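Local coordinates for protein Lic11098 (Leptospira interrogans serogroup Icterohaemorrhagiae serovar copenhageni, PDB 4U08) that is of unknown function but belongs to the leucine-rich repeat proteins of a human pathogen, is possibly a virulence factor, and binds calcium and zinc ions in the crystal, at residues Leu65-Met79 against Gln87-Leu101. Residues are numbered along the deposited sequence; the frame is centred on the assembly and turned at random.
Sequences LQNLQQLHLSKNQLM and QLQNLQKLKLYENQL
Asn99 reaches from its own turn into the backbone of the preceding coil: its ND2 donates to Leu73 O at 2.9 Å, and its OD1 receives Leu78 N at 3.0 Å. ND2 also donates to Leu96 O within its own coil, and both carbonyl oxygens lie close to the amide plane, which holds that plane's rotation. An amide suits this buried place because it offers donor and acceptor together; Asn76 repeats the role one coil earlier, toward Leu50 and Leu55.

Between the ends, strands 70-72 and 93-95 run parallel, 5° apart, the bond from Lys95 N to Leu71 O being almost straight (178°). Leucines fill the buried face: Leu71 CD2 meets Leu94 CD1 at 3.9 Å, the two side chains alongside and pointing the same way, while Leu88 crosses Leu71 at about a right angle. On the other face Lys95 CD lies 3.5 Å from His72 ND1; that ring is steadied by NE2 donating in plane to a lone pair of Gln70 OE1. Lys93 CE lies 3.6 Å from the same OE1, and its NZ forms a salt bridge with Glu116. Ser74 CB sits squarely over the Tyr97 ring, 3.5 Å from its centroid; chi1 of 66° puts Tyr97 CG between the backbone N and carbonyl carbon, laying the ring against Ser74. Ser74 OG, over the same face toward the rim, is buried without a hydrogen-bond partner in the model.

At the far end Asn90 ND2 donates to Gln66 O at 2.7 Å. Asn76 and Asn99 form rungs of the asparagine ladder characteristic of leucine-rich repeat solenoids: their buried amides satisfy turn backbones, and leucines stack coil on coil inside.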
ATOM      1  N   LEU A  65     -27.737   8.818  21.501  1.00 55.28           N
ATOM      2  CA  LEU A  65     -27.248   9.861  20.586  1.00 53.74           C
ATOM      3  C   LEU A  65     -27.696   9.566  19.148  1.00 55.53           C
ATOM      4  O   LEU A  65     -26.895   9.171  18.301  1.00 55.39           O
ATOM      5  CB  LEU A  65     -25.713  10.019  20.711  1.00 53.90           C
ATOM      6  CG  LEU A  65     -25.165  10.245  22.122  1.00 59.30           C
ATOM      7  CD1 LEU A  65     -23.650  10.095  22.159  1.00 59.76           C
ATOM      8  CD2 LEU A  65     -25.572  11.612  22.665  1.00 61.74           C
ATOM      9  N   GLN A  66     -28.999   9.759  18.876  1.00 51.56           N
ATOM     10  CA  GLN A  66     -29.619   9.476  17.578  1.00 51.64           C
ATOM     11  C   GLN A  66     -29.168  10.416  16.459  1.00 56.84           C
ATOM     12  O   GLN A  66     -29.346  10.066  15.294  1.00 56.63           O
ATOM     13  CB  GLN A  66     -31.156   9.432  17.673  1.00 52.82           C
ATOM     14  CG  GLN A  66     -31.701   8.331  18.600  1.00 67.08           C
ATOM     15  CD  GLN A  66     -31.320   6.935  18.145  1.00 75.52           C
ATOM     16  OE1 GLN A  66     -31.807   6.427  17.123  1.00 66.03           O
ATOM     17  NE2 GLN A  66     -30.430   6.293  18.888  1.00 59.51           N
ATOM     18  N   ASN A  67     -28.575  11.579  16.792  1.00 53.63           N
ATOM     19  CA  ASN A  67     -28.062  12.490  15.767  1.00 54.32           C
ATOM     20  C   ASN A  67     -26.547  12.345  15.525  1.00 58.14           C
ATOM     21  O   ASN A  67     -26.020  12.978  14.608  1.00 57.54           O
ATOM     22  CB  ASN A  67     -28.459  13.936  16.066  1.00 57.09           C
ATOM     23  CG  ASN A  67     -29.914  14.203  15.756  1.00 77.34           C
ATOM     24  OD1 ASN A  67     -30.373  14.042  14.612  1.00 69.34           O
ATOM     25  ND2 ASN A  67     -30.679  14.574  16.774  1.00 68.25           N
ATOM     26  N   LEU A  68     -25.853  11.494  16.323  1.00 54.48           N
ATOM     27  CA  LEU A  68     -24.405  11.285  16.209  1.00 53.36           C
ATOM     28  C   LEU A  68     -23.998  10.698  14.860  1.00 55.98           C
ATOM     29  O   LEU A  68     -24.501   9.644  14.480  1.00 55.40           O
ATOM     30  CB  LEU A  68     -23.888  10.420  17.367  1.00 53.20           C
ATOM     31  CG  LEU A  68     -22.373  10.461  17.641  1.00 57.56           C
ATOM     32  CD1 LEU A  68     -21.932  11.815  18.184  1.00 57.25           C
ATOM     33  CD2 LEU A  68     -21.980   9.372  18.618  1.00 60.77           C
ATOM     34  N   GLN A  69     -23.114  11.414  14.126  1.00 51.28           N
ATOM     35  CA  GLN A  69     -22.606  11.031  12.799  1.00 49.75           C
ATOM     36  C   GLN A  69     -21.176  10.512  12.875  1.00 49.99           C
ATOM     37  O   GLN A  69     -20.772   9.705  12.035  1.00 48.46           O
ATOM     38  CB  GLN A  69     -22.681  12.226  11.837  1.00 51.40           C
ATOM     39  CG  GLN A  69     -24.120  12.684  11.542  1.00 57.76           C
ATOM     40  CD  GLN A  69     -24.189  13.817  10.545  1.00 66.70           C
ATOM     41  OE1 GLN A  69     -23.510  14.846  10.678  1.00 60.91           O
ATOM     42  NE2 GLN A  69     -25.055  13.674   9.551  1.00 55.57           N
ATOM     43  N   GLN A  70     -20.401  10.983  13.880  1.00 46.38           N
ATOM     44  CA  GLN A  70     -19.009  10.578  14.051  1.00 47.14           C
ATOM     45  C   GLN A  70     -18.663  10.315  15.504  1.00 53.61           C
ATOM     46  O   GLN A  70     -18.873  11.179  16.370  1.00 52.25           O
ATOM     47  CB  GLN A  70     -18.033  11.631  13.470  1.00 47.99           C
ATOM     48  CG  GLN A  70     -18.140  11.824  11.959  1.00 57.04           C
ATOM     49  CD  GLN A  70     -16.993  12.626  11.391  1.00 68.22           C
ATOM     50  OE1 GLN A  70     -15.851  12.583  11.871  1.00 64.73           O
ATOM     51  NE2 GLN A  70     -17.254  13.320  10.311  1.00 54.23           N
ATOM     52  N   LEU A  71     -18.101   9.124  15.762  1.00 51.37           N
ATOM     53  CA  LEU A  71     -17.669   8.736  17.083  1.00 52.24           C
ATOM     54  C   LEU A  71     -16.186   8.379  17.033  1.00 56.73           C
ATOM     55  O   LEU A  71     -15.812   7.363  16.442  1.00 57.16           O
ATOM     56  CB  LEU A  71     -18.546   7.579  17.630  1.00 52.71           C
ATOM     57  CG  LEU A  71     -18.204   7.037  19.019  1.00 57.47           C
ATOM     58  CD1 LEU A  71     -18.247   8.137  20.081  1.00 58.12           C
ATOM     59  CD2 LEU A  71     -19.149   5.910  19.398  1.00 59.67           C
ATOM     60  N   HIS A  72     -15.345   9.251  17.618  1.00 52.83           N
ATOM     61  CA  HIS A  72     -13.888   9.093  17.664  1.00 53.33           C
ATOM     62  C   HIS A  72     -13.519   8.543  19.042  1.00 57.58           C
ATOM     63  O   HIS A  72     -13.693   9.219  20.057  1.00 57.26           O
ATOM     64  CB  HIS A  72     -13.181  10.439  17.365  1.00 53.90           C
ATOM     65  CG  HIS A  72     -13.493  10.989  16.005  1.00 57.33           C
ATOM     66  ND1 HIS A  72     -12.568  10.934  14.977  1.00 59.19           N
ATOM     67  CD2 HIS A  72     -14.629  11.561  15.538  1.00 58.97           C
ATOM     68  CE1 HIS A  72     -13.168  11.474  13.926  1.00 58.44           C
ATOM     69  NE2 HIS A  72     -14.407  11.866  14.214  1.00 58.82           N
ATOM     70  N   LEU A  73     -13.073   7.290  19.082  1.00 53.53           N
ATOM     71  CA  LEU A  73     -12.738   6.610  20.328  1.00 53.87           C
ATOM     72  C   LEU A  73     -11.358   5.977  20.275  1.00 56.46           C
ATOM     73  O   LEU A  73     -11.085   5.012  20.995  1.00 56.12           O
ATOM     74  CB  LEU A  73     -13.783   5.522  20.587  1.00 54.51           C
ATOM     75  CG  LEU A  73     -14.985   5.908  21.408  1.00 59.91           C
ATOM     76  CD1 LEU A  73     -16.037   4.846  21.298  1.00 60.25           C
ATOM     77  CD2 LEU A  73     -14.601   6.091  22.862  1.00 63.22           C
ATOM     78  N   SER A  74     -10.492   6.513  19.428  1.00 51.58           N
ATOM     79  CA  SER A  74      -9.160   5.988  19.230  1.00 51.90           C
ATOM     80  C   SER A  74      -8.263   6.245  20.423  1.00 57.59           C
ATOM     81  O   SER A  74      -8.487   7.189  21.180  1.00 57.60           O
ATOM     82  CB  SER A  74      -8.539   6.589  17.968  1.00 56.08           C
ATOM     83  OG  SER A  74      -9.368   6.350  16.843  1.00 63.09           O
ATOM     84  N   LYS A  75      -7.244   5.400  20.583  1.00 55.07           N
ATOM     85  CA  LYS A  75      -6.220   5.519  21.616  1.00 56.28           C
ATOM     86  C   LYS A  75      -6.813   5.609  23.040  1.00 61.43           C
ATOM     87  O   LYS A  75      -6.586   6.570  23.773  1.00 59.74           O
ATOM     88  CB  LYS A  75      -5.245   6.680  21.292  1.00 59.09           C
ATOM     89  CG  LYS A  75      -4.541   6.528  19.941  1.00 74.53           C
ATOM     90  CD  LYS A  75      -3.683   7.736  19.587  1.00 84.32           C
ATOM     91  CE  LYS A  75      -4.302   8.570  18.492  1.00101.38           C
ATOM     92  NZ  LYS A  75      -3.530   9.814  18.231  1.00115.62           N
ATOM     93  N   ASN A  76      -7.599   4.599  23.402  1.00 58.55           N
ATOM     94  CA  ASN A  76      -8.149   4.428  24.740  1.00 58.12           C
ATOM     95  C   ASN A  76      -7.740   3.017  25.142  1.00 63.82           C
ATOM     96  O   ASN A  76      -6.804   2.467  24.550  1.00 63.28           O
ATOM     97  CB  ASN A  76      -9.668   4.606  24.751  1.00 55.76           C
ATOM     98  CG  ASN A  76     -10.075   6.031  24.828  1.00 71.74           C
ATOM     99  OD1 ASN A  76     -10.112   6.615  25.898  1.00 67.37           O
ATOM    100  ND2 ASN A  76     -10.350   6.627  23.689  1.00 63.75           N
ATOM    101  N   GLN A  77      -8.433   2.425  26.131  1.00 62.17           N
ATOM    102  CA  GLN A  77      -8.146   1.069  26.592  1.00 62.56           C
ATOM    103  C   GLN A  77      -9.454   0.255  26.572  1.00 66.47           C
ATOM    104  O   GLN A  77      -9.646  -0.615  27.433  1.00 66.53           O
ATOM    105  CB  GLN A  77      -7.534   1.117  28.010  1.00 64.16           C
ATOM    106  CG  GLN A  77      -6.159   1.785  28.107  1.00 81.74           C
ATOM    107  CD  GLN A  77      -5.785   2.193  29.518  1.00108.96           C
ATOM    108  OE1 GLN A  77      -6.635   2.394  30.398  1.00106.50           O
ATOM    109  NE2 GLN A  77      -4.494   2.368  29.758  1.00103.29           N
ATOM    110  N   LEU A  78     -10.352   0.538  25.578  1.00 62.01           N
ATOM    111  CA  LEU A  78     -11.673  -0.097  25.480  1.00 61.45           C
ATOM    112  C   LEU A  78     -11.579  -1.603  25.389  1.00 65.13           C
ATOM    113  O   LEU A  78     -10.892  -2.122  24.512  1.00 64.00           O
ATOM    114  CB  LEU A  78     -12.525   0.458  24.334  1.00 61.33           C
ATOM    115  CG  LEU A  78     -12.936   1.921  24.404  1.00 66.27           C
ATOM    116  CD1 LEU A  78     -13.660   2.317  23.144  1.00 66.19           C
ATOM    117  CD2 LEU A  78     -13.830   2.200  25.604  1.00 69.13           C
HETATM  118  N   MSE A  79     -12.223  -2.294  26.341  1.00 61.83           N
HETATM  119  CA  MSE A  79     -12.211  -3.751  26.441  1.00 61.15           C
HETATM  120  C   MSE A  79     -13.406  -4.372  25.729  1.00 60.96           C
HETATM  121  O   MSE A  79     -13.331  -5.528  25.320  1.00 61.27           O
HETATM  122  CB  MSE A  79     -12.165  -4.191  27.913  1.00 63.94           C
HETATM  123  CG  MSE A  79     -11.034  -3.555  28.701  1.00 68.63           C
HETATM  124 SE   MSE A  79     -10.260  -4.702  29.863  1.00 73.85          SE
HETATM  125  CE  MSE A  79      -9.629  -5.927  28.745  1.00 70.72           C
ATOM    126  N   GLN A  87     -27.637   1.183  18.221  1.00 49.93           N
ATOM    127  CA  GLN A  87     -28.745   2.154  18.236  1.00 50.67           C
ATOM    128  C   GLN A  87     -28.401   3.472  17.514  1.00 56.19           C
ATOM    129  O   GLN A  87     -29.313   4.239  17.176  1.00 56.15           O
ATOM    130  CB  GLN A  87     -29.178   2.452  19.678  1.00 51.86           C
ATOM    131  CG  GLN A  87     -29.790   1.250  20.408  1.00 64.83           C
ATOM    132  CD  GLN A  87     -30.078   1.519  21.870  1.00 86.55           C
ATOM    133  OE1 GLN A  87     -30.073   2.665  22.348  1.00 83.55           O
ATOM    134  NE2 GLN A  87     -30.357   0.460  22.614  1.00 76.91           N
ATOM    135  N   LEU A  88     -27.097   3.732  17.270  1.00 52.81           N
ATOM    136  CA  LEU A  88     -26.601   4.938  16.588  1.00 51.89           C
ATOM    137  C   LEU A  88     -26.925   4.904  15.086  1.00 55.54           C
ATOM    138  O   LEU A  88     -26.041   4.739  14.236  1.00 56.63           O
ATOM    139  CB  LEU A  88     -25.099   5.104  16.852  1.00 51.70           C
ATOM    140  CG  LEU A  88     -24.680   5.236  18.311  1.00 55.70           C
ATOM    141  CD1 LEU A  88     -23.173   5.211  18.445  1.00 55.07           C
ATOM    142  CD2 LEU A  88     -25.235   6.501  18.934  1.00 60.27           C
ATOM    143  N   GLN A  89     -28.209   5.073  14.757  1.00 50.74           N
ATOM    144  CA  GLN A  89     -28.709   4.971  13.382  1.00 50.62           C
ATOM    145  C   GLN A  89     -28.204   6.061  12.404  1.00 53.97           C
ATOM    146  O   GLN A  89     -28.327   5.856  11.196  1.00 52.78           O
ATOM    147  CB  GLN A  89     -30.243   4.872  13.347  1.00 51.69           C
ATOM    148  CG  GLN A  89     -30.791   3.524  13.852  1.00 71.38           C
ATOM    149  CD  GLN A  89     -30.197   2.318  13.141  1.00 90.07           C
ATOM    150  OE1 GLN A  89     -30.516   2.032  11.979  1.00 89.08           O
ATOM    151  NE2 GLN A  89     -29.310   1.593  13.824  1.00 69.32           N
ATOM    152  N   ASN A  90     -27.622   7.170  12.894  1.00 51.31           N
ATOM    153  CA  ASN A  90     -27.050   8.180  11.983  1.00 51.48           C
ATOM    154  C   ASN A  90     -25.515   8.099  11.884  1.00 52.31           C
ATOM    155  O   ASN A  90     -24.913   8.824  11.085  1.00 53.77           O
ATOM    156  CB  ASN A  90     -27.525   9.598  12.331  1.00 53.11           C
ATOM    157  CG  ASN A  90     -28.908   9.897  11.791  1.00 76.70           C
ATOM    158  OD1 ASN A  90     -29.223   9.650  10.619  1.00 64.76           O
ATOM    159  ND2 ASN A  90     -29.778  10.428  12.630  1.00 72.07           N
ATOM    160  N   LEU A  91     -24.890   7.211  12.673  1.00 44.28           N
ATOM    161  CA  LEU A  91     -23.443   7.031  12.679  1.00 42.71           C
ATOM    162  C   LEU A  91     -22.897   6.655  11.290  1.00 47.11           C
ATOM    163  O   LEU A  91     -23.347   5.680  10.677  1.00 46.93           O
ATOM    164  CB  LEU A  91     -23.015   6.009  13.731  1.00 41.83           C
ATOM    165  CG  LEU A  91     -21.564   6.117  14.239  1.00 46.32           C
ATOM    166  CD1 LEU A  91     -21.323   7.408  15.028  1.00 46.75           C
ATOM    167  CD2 LEU A  91     -21.215   4.941  15.095  1.00 48.29           C
ATOM    168  N   GLN A  92     -21.977   7.487  10.781  1.00 42.16           N
ATOM    169  CA  GLN A  92     -21.319   7.273   9.490  1.00 40.95           C
ATOM    170  C   GLN A  92     -19.862   6.894   9.668  1.00 43.49           C
ATOM    171  O   GLN A  92     -19.288   6.240   8.803  1.00 44.02           O
ATOM    172  CB  GLN A  92     -21.432   8.527   8.622  1.00 42.58           C
ATOM    173  CG  GLN A  92     -22.844   8.750   8.085  1.00 56.00           C
ATOM    174  CD  GLN A  92     -23.043  10.105   7.440  1.00 76.60           C
ATOM    175  OE1 GLN A  92     -22.444  11.123   7.833  1.00 70.46           O
ATOM    176  NE2 GLN A  92     -23.936  10.149   6.459  1.00 64.27           N
ATOM    177  N   LYS A  93     -19.249   7.311  10.771  1.00 40.68           N
ATOM    178  CA  LYS A  93     -17.846   7.043  11.015  1.00 41.04           C
ATOM    179  C   LYS A  93     -17.653   6.530  12.431  1.00 46.59           C
ATOM    180  O   LYS A  93     -18.093   7.171  13.383  1.00 47.32           O
ATOM    181  CB  LYS A  93     -17.033   8.337  10.778  1.00 42.75           C
ATOM    182  CG  LYS A  93     -15.600   8.137  10.322  1.00 64.01           C
ATOM    183  CD  LYS A  93     -14.794   9.458  10.286  1.00 75.43           C
ATOM    184  CE  LYS A  93     -15.149  10.404   9.156  1.00 86.93           C
ATOM    185  NZ  LYS A  93     -14.766   9.880   7.817  1.00 96.79           N
ATOM    186  N   LEU A  94     -16.994   5.376  12.573  1.00 42.70           N
ATOM    187  CA  LEU A  94     -16.700   4.817  13.885  1.00 41.89           C
ATOM    188  C   LEU A  94     -15.218   4.526  13.944  1.00 44.89           C
ATOM    189  O   LEU A  94     -14.736   3.640  13.233  1.00 43.84           O
ATOM    190  CB  LEU A  94     -17.593   3.580  14.183  1.00 42.23           C
ATOM    191  CG  LEU A  94     -17.340   2.812  15.491  1.00 46.76           C
ATOM    192  CD1 LEU A  94     -17.472   3.703  16.720  1.00 46.57           C
ATOM    193  CD2 LEU A  94     -18.262   1.575  15.593  1.00 49.11           C
ATOM    194  N   LYS A  95     -14.486   5.297  14.763  1.00 42.95           N
ATOM    195  CA  LYS A  95     -13.032   5.174  14.890  1.00 44.31           C
ATOM    196  C   LYS A  95     -12.619   4.576  16.230  1.00 50.79           C
ATOM    197  O   LYS A  95     -12.770   5.208  17.272  1.00 51.04           O
ATOM    198  CB  LYS A  95     -12.319   6.515  14.594  1.00 46.47           C
ATOM    199  CG  LYS A  95     -12.548   6.984  13.155  1.00 70.52           C
ATOM    200  CD  LYS A  95     -11.825   8.280  12.818  1.00 86.10           C
ATOM    201  CE  LYS A  95     -10.599   8.048  11.968  1.00104.06           C
ATOM    202  NZ  LYS A  95     -10.054   9.319  11.419  1.00116.05           N
ATOM    203  N   LEU A  96     -12.103   3.345  16.197  1.00 47.13           N
ATOM    204  CA  LEU A  96     -11.727   2.603  17.395  1.00 46.98           C
ATOM    205  C   LEU A  96     -10.309   2.104  17.354  1.00 50.37           C
ATOM    206  O   LEU A  96      -9.977   1.163  18.083  1.00 48.62           O
ATOM    207  CB  LEU A  96     -12.691   1.414  17.572  1.00 47.34           C
ATOM    208  CG  LEU A  96     -14.126   1.775  17.961  1.00 52.20           C
ATOM    209  CD1 LEU A  96     -15.081   0.707  17.536  1.00 52.38           C
ATOM    210  CD2 LEU A  96     -14.239   2.013  19.442  1.00 55.10           C
ATOM    211  N   TYR A  97      -9.451   2.726  16.512  1.00 48.49           N
ATOM    212  CA  TYR A  97      -8.073   2.273  16.442  1.00 49.84           C
ATOM    213  C   TYR A  97      -7.340   2.478  17.768  1.00 51.99           C
ATOM    214  O   TYR A  97      -7.620   3.425  18.492  1.00 51.34           O
ATOM    215  CB  TYR A  97      -7.295   2.835  15.224  1.00 52.85           C
ATOM    216  CG  TYR A  97      -7.054   4.324  15.194  1.00 56.79           C
ATOM    217  CD1 TYR A  97      -5.923   4.879  15.791  1.00 59.58           C
ATOM    218  CD2 TYR A  97      -7.862   5.164  14.431  1.00 58.79           C
ATOM    219  CE1 TYR A  97      -5.662   6.249  15.717  1.00 61.31           C
ATOM    220  CE2 TYR A  97      -7.601   6.534  14.334  1.00 60.35           C
ATOM    221  CZ  TYR A  97      -6.505   7.074  14.989  1.00 70.20           C
ATOM    222  OH  TYR A  97      -6.253   8.425  14.909  1.00 74.70           O
ATOM    223  N   GLU A  98      -6.450   1.543  18.096  1.00 48.61           N
ATOM    224  CA  GLU A  98      -5.655   1.501  19.324  1.00 49.53           C
ATOM    225  C   GLU A  98      -6.545   1.411  20.579  1.00 54.79           C
ATOM    226  O   GLU A  98      -6.756   2.390  21.300  1.00 54.75           O
ATOM    227  CB  GLU A  98      -4.599   2.627  19.407  1.00 50.79           C
ATOM    228  CG  GLU A  98      -3.367   2.223  20.198  1.00 61.97           C
ATOM    229  CD  GLU A  98      -2.484   1.176  19.544  1.00 91.71           C
ATOM    230  OE1 GLU A  98      -1.758   1.526  18.586  1.00 91.19           O
ATOM    231  OE2 GLU A  98      -2.511   0.007  19.993  1.00 90.72           O
ATOM    232  N   ASN A  99      -7.122   0.223  20.771  1.00 50.52           N
ATOM    233  CA  ASN A  99      -7.919  -0.158  21.927  1.00 49.56           C
ATOM    234  C   ASN A  99      -7.610  -1.622  22.214  1.00 54.04           C
ATOM    235  O   ASN A  99      -6.701  -2.189  21.594  1.00 53.77           O
ATOM    236  CB  ASN A  99      -9.406   0.102  21.685  1.00 47.43           C
ATOM    237  CG  ASN A  99      -9.779   1.531  21.901  1.00 61.98           C
ATOM    238  OD1 ASN A  99      -9.779   2.016  23.027  1.00 55.86           O
ATOM    239  ND2 ASN A  99     -10.074   2.249  20.837  1.00 50.94           N
ATOM    240  N   GLN A 100      -8.356  -2.252  23.122  1.00 51.29           N
ATOM    241  CA  GLN A 100      -8.115  -3.654  23.438  1.00 51.12           C
ATOM    242  C   GLN A 100      -9.351  -4.519  23.175  1.00 53.19           C
ATOM    243  O   GLN A 100      -9.662  -5.404  23.968  1.00 52.46           O
ATOM    244  CB  GLN A 100      -7.605  -3.780  24.884  1.00 52.67           C
ATOM    245  CG  GLN A 100      -6.130  -3.454  25.022  1.00 71.97           C
ATOM    246  CD  GLN A 100      -5.767  -3.276  26.467  1.00100.80           C
ATOM    247  OE1 GLN A 100      -5.722  -4.235  27.247  1.00 98.44           O
ATOM    248  NE2 GLN A 100      -5.551  -2.036  26.875  1.00 95.58           N
ATOM    249  N   LEU A 101     -10.058  -4.254  22.061  1.00 48.12           N
ATOM    250  CA  LEU A 101     -11.260  -5.005  21.720  1.00 46.59           C
ATOM    251  C   LEU A 101     -10.910  -6.414  21.269  1.00 48.77           C
ATOM    252  O   LEU A 101     -10.010  -6.595  20.454  1.00 47.09           O
ATOM    253  CB  LEU A 101     -12.121  -4.285  20.670  1.00 45.62           C
ATOM    254  CG  LEU A 101     -12.596  -2.865  21.004  1.00 48.48           C
ATOM    255  CD1 LEU A 101     -13.212  -2.223  19.802  1.00 47.23           C
ATOM    256  CD2 LEU A 101     -13.598  -2.849  22.146  1.00 49.64           C
TER
HETATM  257  O   HOH W   1     -26.716   8.152  15.375  1.00 51.77           O
HETATM  258  O   HOH W   2     -31.956  12.845  12.727  1.00 57.33           O